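PDB 3M3M: glutathione S-transferase from Pseudomonas fluorescens, which binds glutathione and probably catalyses its conjugation to electrophilic substrates. Local coordinates for residues K54-E59 with N70-F75. Residues are numbered along the deposited sequence; the frame is centred on the assembly and turned at random.
Sequences KIPVLE and NAILNF. With GSH (glutathione), chain B.
I72 lays its two branches against the strand side: CG2 meets L58 CD2 at 3.9 Å, while CD1 reaches past it to the ring of P56, 4.1 Å from CG. With CG1 anti to the carbonyl carbon and CG2 anti to the backbone N, one branch is aimed at P56 and the other at L58. L58 CD2 also touches F75 CD2, at 4.0 Å and obliquely to the ring, at the exposed margin of an otherwise buried contact whose side-chain touches are all apolar. The axes of strand 57-59 and helix 70-75 approach to 9.2 Å at their closest, with directions 37° apart; I18 of helix 13-24 also packs on I72.

Just before P56, across a cis peptide bond, the chain faces glutathione. I55 pairs with the ligand backbone twice: its N gives a bond of 2.8 Å to GSH O2 (161° at the hydrogen), and its O accepts from GSH N2 with similar straightness. K54, extended until a bend at chi4 (-44°), brings NZ within 3.0 Å of the terminal carboxylate oxygen O32; an alanine here would probably leave that carboxylate without this positive mate and bare the flank of the peptide that the lysine's methylenes line. A cis-proline entering a strand, with the backbone before it gripping the glutathione cysteine, is the hallmark of the thioredoxin-like N-terminal domain of glutathione transferases.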
loop_
_atom_site.group_PDB
_atom_site.type_symbol
_atom_site.label_atom_id
_atom_site.label_comp_id
_atom_site.label_asym_id
_atom_site.label_seq_id
_atom_site.Cartn_x
_atom_site.Cartn_y
_atom_site.Cartn_z
ATOM N N LYS A 54 -11.864 5.024 7.547
ATOM C CA LYS A 54 -10.931 4.866 6.385
ATOM C C LYS A 54 -11.188 3.666 5.536
ATOM O O LYS A 54 -11.668 2.628 6.021
ATOM C CB LYS A 54 -9.471 4.762 6.884
ATOM C CG LYS A 54 -9.034 6.208 7.545
ATOM C CD LYS A 54 -7.604 6.196 7.966
ATOM C CE LYS A 54 -7.273 7.470 8.844
ATOM N NZ LYS A 54 -7.774 8.795 8.439
ATOM N N ILE A 55 -10.794 3.770 4.266
ATOM C CA ILE A 55 -10.744 2.594 3.378
ATOM C C ILE A 55 -9.228 2.220 3.303
ATOM O O ILE A 55 -8.341 3.047 3.475
ATOM C CB ILE A 55 -11.305 2.921 1.980
ATOM C CG1 ILE A 55 -10.714 4.228 1.474
ATOM C CG2 ILE A 55 -12.893 2.870 2.153
ATOM C CD1 ILE A 55 -11.260 4.633 0.094
ATOM N N PRO A 56 -8.937 0.938 3.054
ATOM C CA PRO A 56 -9.891 -0.145 2.681
ATOM C C PRO A 56 -10.508 -0.807 3.933
ATOM O O PRO A 56 -9.970 -0.720 5.083
ATOM C CB PRO A 56 -8.993 -1.111 1.908
ATOM C CG PRO A 56 -7.654 -0.973 2.693
ATOM C CD PRO A 56 -7.532 0.561 2.820
ATOM N N VAL A 57 -11.673 -1.421 3.695
ATOM C CA VAL A 57 -12.313 -2.364 4.608
ATOM C C VAL A 57 -12.547 -3.656 3.840
ATOM O O VAL A 57 -12.927 -3.623 2.659
ATOM C CB VAL A 57 -13.663 -1.812 5.039
ATOM C CG1 VAL A 57 -14.329 -2.893 6.045
ATOM C CG2 VAL A 57 -13.459 -0.486 5.810
ATOM N N LEU A 58 -12.313 -4.801 4.486
ATOM C CA LEU A 58 -12.582 -6.125 3.883
ATOM C C LEU A 58 -13.729 -6.685 4.702
ATOM O O LEU A 58 -13.653 -6.816 5.935
ATOM C CB LEU A 58 -11.381 -7.056 3.987
ATOM C CG LEU A 58 -11.647 -8.486 3.485
ATOM C CD1 LEU A 58 -11.836 -8.418 2.010
ATOM C CD2 LEU A 58 -10.493 -9.449 3.742
ATOM N N GLU A 59 -14.826 -6.988 4.005
ATOM C CA GLU A 59 -15.982 -7.559 4.695
ATOM C C GLU A 59 -16.121 -9.026 4.289
ATOM O O GLU A 59 -16.080 -9.365 3.102
ATOM C CB GLU A 59 -17.249 -6.787 4.290
ATOM C CG GLU A 59 -18.542 -7.449 4.880
ATOM C CD GLU A 59 -19.760 -6.653 4.390
ATOM O OE1 GLU A 59 -19.798 -5.472 4.611
ATOM O OE2 GLU A 59 -20.690 -7.223 3.797
ATOM N N ASN A 70 -2.737 -2.985 5.980
ATOM C CA ASN A 70 -1.647 -3.946 6.258
ATOM C C ASN A 70 -2.117 -5.148 7.111
ATOM O O ASN A 70 -1.535 -6.234 6.993
ATOM C CB ASN A 70 -0.447 -3.278 6.901
ATOM C CG ASN A 70 0.337 -2.408 5.920
ATOM O OD1 ASN A 70 0.074 -2.380 4.727
ATOM N ND2 ASN A 70 1.270 -1.629 6.453
ATOM N N ALA A 71 -3.194 -4.946 7.917
ATOM C CA ALA A 71 -3.733 -6.120 8.697
ATOM C C ALA A 71 -4.524 -7.004 7.739
ATOM O O ALA A 71 -4.393 -8.212 7.786
ATOM C CB ALA A 71 -4.668 -5.617 9.825
ATOM N N ILE A 72 -5.199 -6.364 6.810
ATOM C CA ILE A 72 -5.903 -7.164 5.761
ATOM C C ILE A 72 -4.912 -7.990 4.930
ATOM O O ILE A 72 -5.164 -9.188 4.670
ATOM C CB ILE A 72 -6.790 -6.237 4.860
ATOM C CG1 ILE A 72 -7.914 -5.578 5.707
ATOM C CG2 ILE A 72 -7.362 -7.123 3.662
ATOM C CD1 ILE A 72 -8.443 -4.304 4.953
ATOM N N LEU A 73 -3.751 -7.447 4.566
ATOM C CA LEU A 73 -2.740 -8.228 3.879
ATOM C C LEU A 73 -2.347 -9.441 4.723
ATOM O O LEU A 73 -2.189 -10.564 4.190
ATOM C CB LEU A 73 -1.487 -7.395 3.571
ATOM C CG LEU A 73 -1.651 -6.260 2.530
ATOM C CD1 LEU A 73 -0.323 -5.476 2.417
ATOM C CD2 LEU A 73 -2.038 -6.954 1.162
ATOM N N ASN A 74 -2.132 -9.224 6.040
ATOM C CA ASN A 74 -1.782 -10.418 6.874
ATOM C C ASN A 74 -2.878 -11.501 6.869
ATOM O O ASN A 74 -2.523 -12.738 6.837
ATOM C CB ASN A 74 -1.489 -9.953 8.295
ATOM C CG ASN A 74 0.018 -9.495 8.462
ATOM O OD1 ASN A 74 0.893 -10.309 8.735
ATOM N ND2 ASN A 74 0.308 -8.261 8.152
ATOM N N PHE A 75 -4.146 -11.086 6.996
ATOM C CA PHE A 75 -5.256 -12.069 7.016
ATOM C C PHE A 75 -5.263 -12.851 5.673
ATOM O O PHE A 75 -5.380 -14.101 5.691
ATOM C CB PHE A 75 -6.535 -11.323 7.118
ATOM C CG PHE A 75 -7.718 -12.148 7.075
ATOM C CD1 PHE A 75 -8.027 -12.968 8.177
ATOM C CD2 PHE A 75 -8.553 -12.191 5.892
ATOM C CE1 PHE A 75 -9.228 -13.775 8.168
ATOM C CE2 PHE A 75 -9.742 -13.009 5.914
ATOM C CZ PHE A 75 -9.996 -13.830 7.012
HETATM N N1 GSH B . -3.644 3.121 8.152
HETATM C CA1 GSH B . -4.771 2.961 7.151
HETATM C C1 GSH B . -4.550 1.763 6.223
HETATM O O11 GSH B . -5.576 1.131 5.835
HETATM O O12 GSH B . -3.374 1.504 5.848
HETATM C CB1 GSH B . -4.803 4.304 6.350
HETATM C CG1 GSH B . -5.902 4.167 5.345
HETATM C CD1 GSH B . -6.260 5.542 4.742
HETATM O OE1 GSH B . -5.575 6.690 5.123
HETATM N N2 GSH B . -7.261 5.658 3.819
HETATM C CA2 GSH B . -7.581 6.963 3.243
HETATM C C2 GSH B . -8.916 7.321 3.732
HETATM O O2 GSH B . -9.821 6.352 3.823
HETATM C CB2 GSH B . -7.585 6.775 1.702
HETATM S SG2 GSH B . -5.869 6.308 1.080
HETATM N N3 GSH B . -9.189 8.566 4.089
HETATM C CA3 GSH B . -10.573 8.875 4.488
HETATM C C3 GSH B . -10.654 9.833 5.663
HETATM O O31 GSH B . -11.719 10.490 5.879
HETATM O O32 GSH B . -9.683 9.930 6.430
#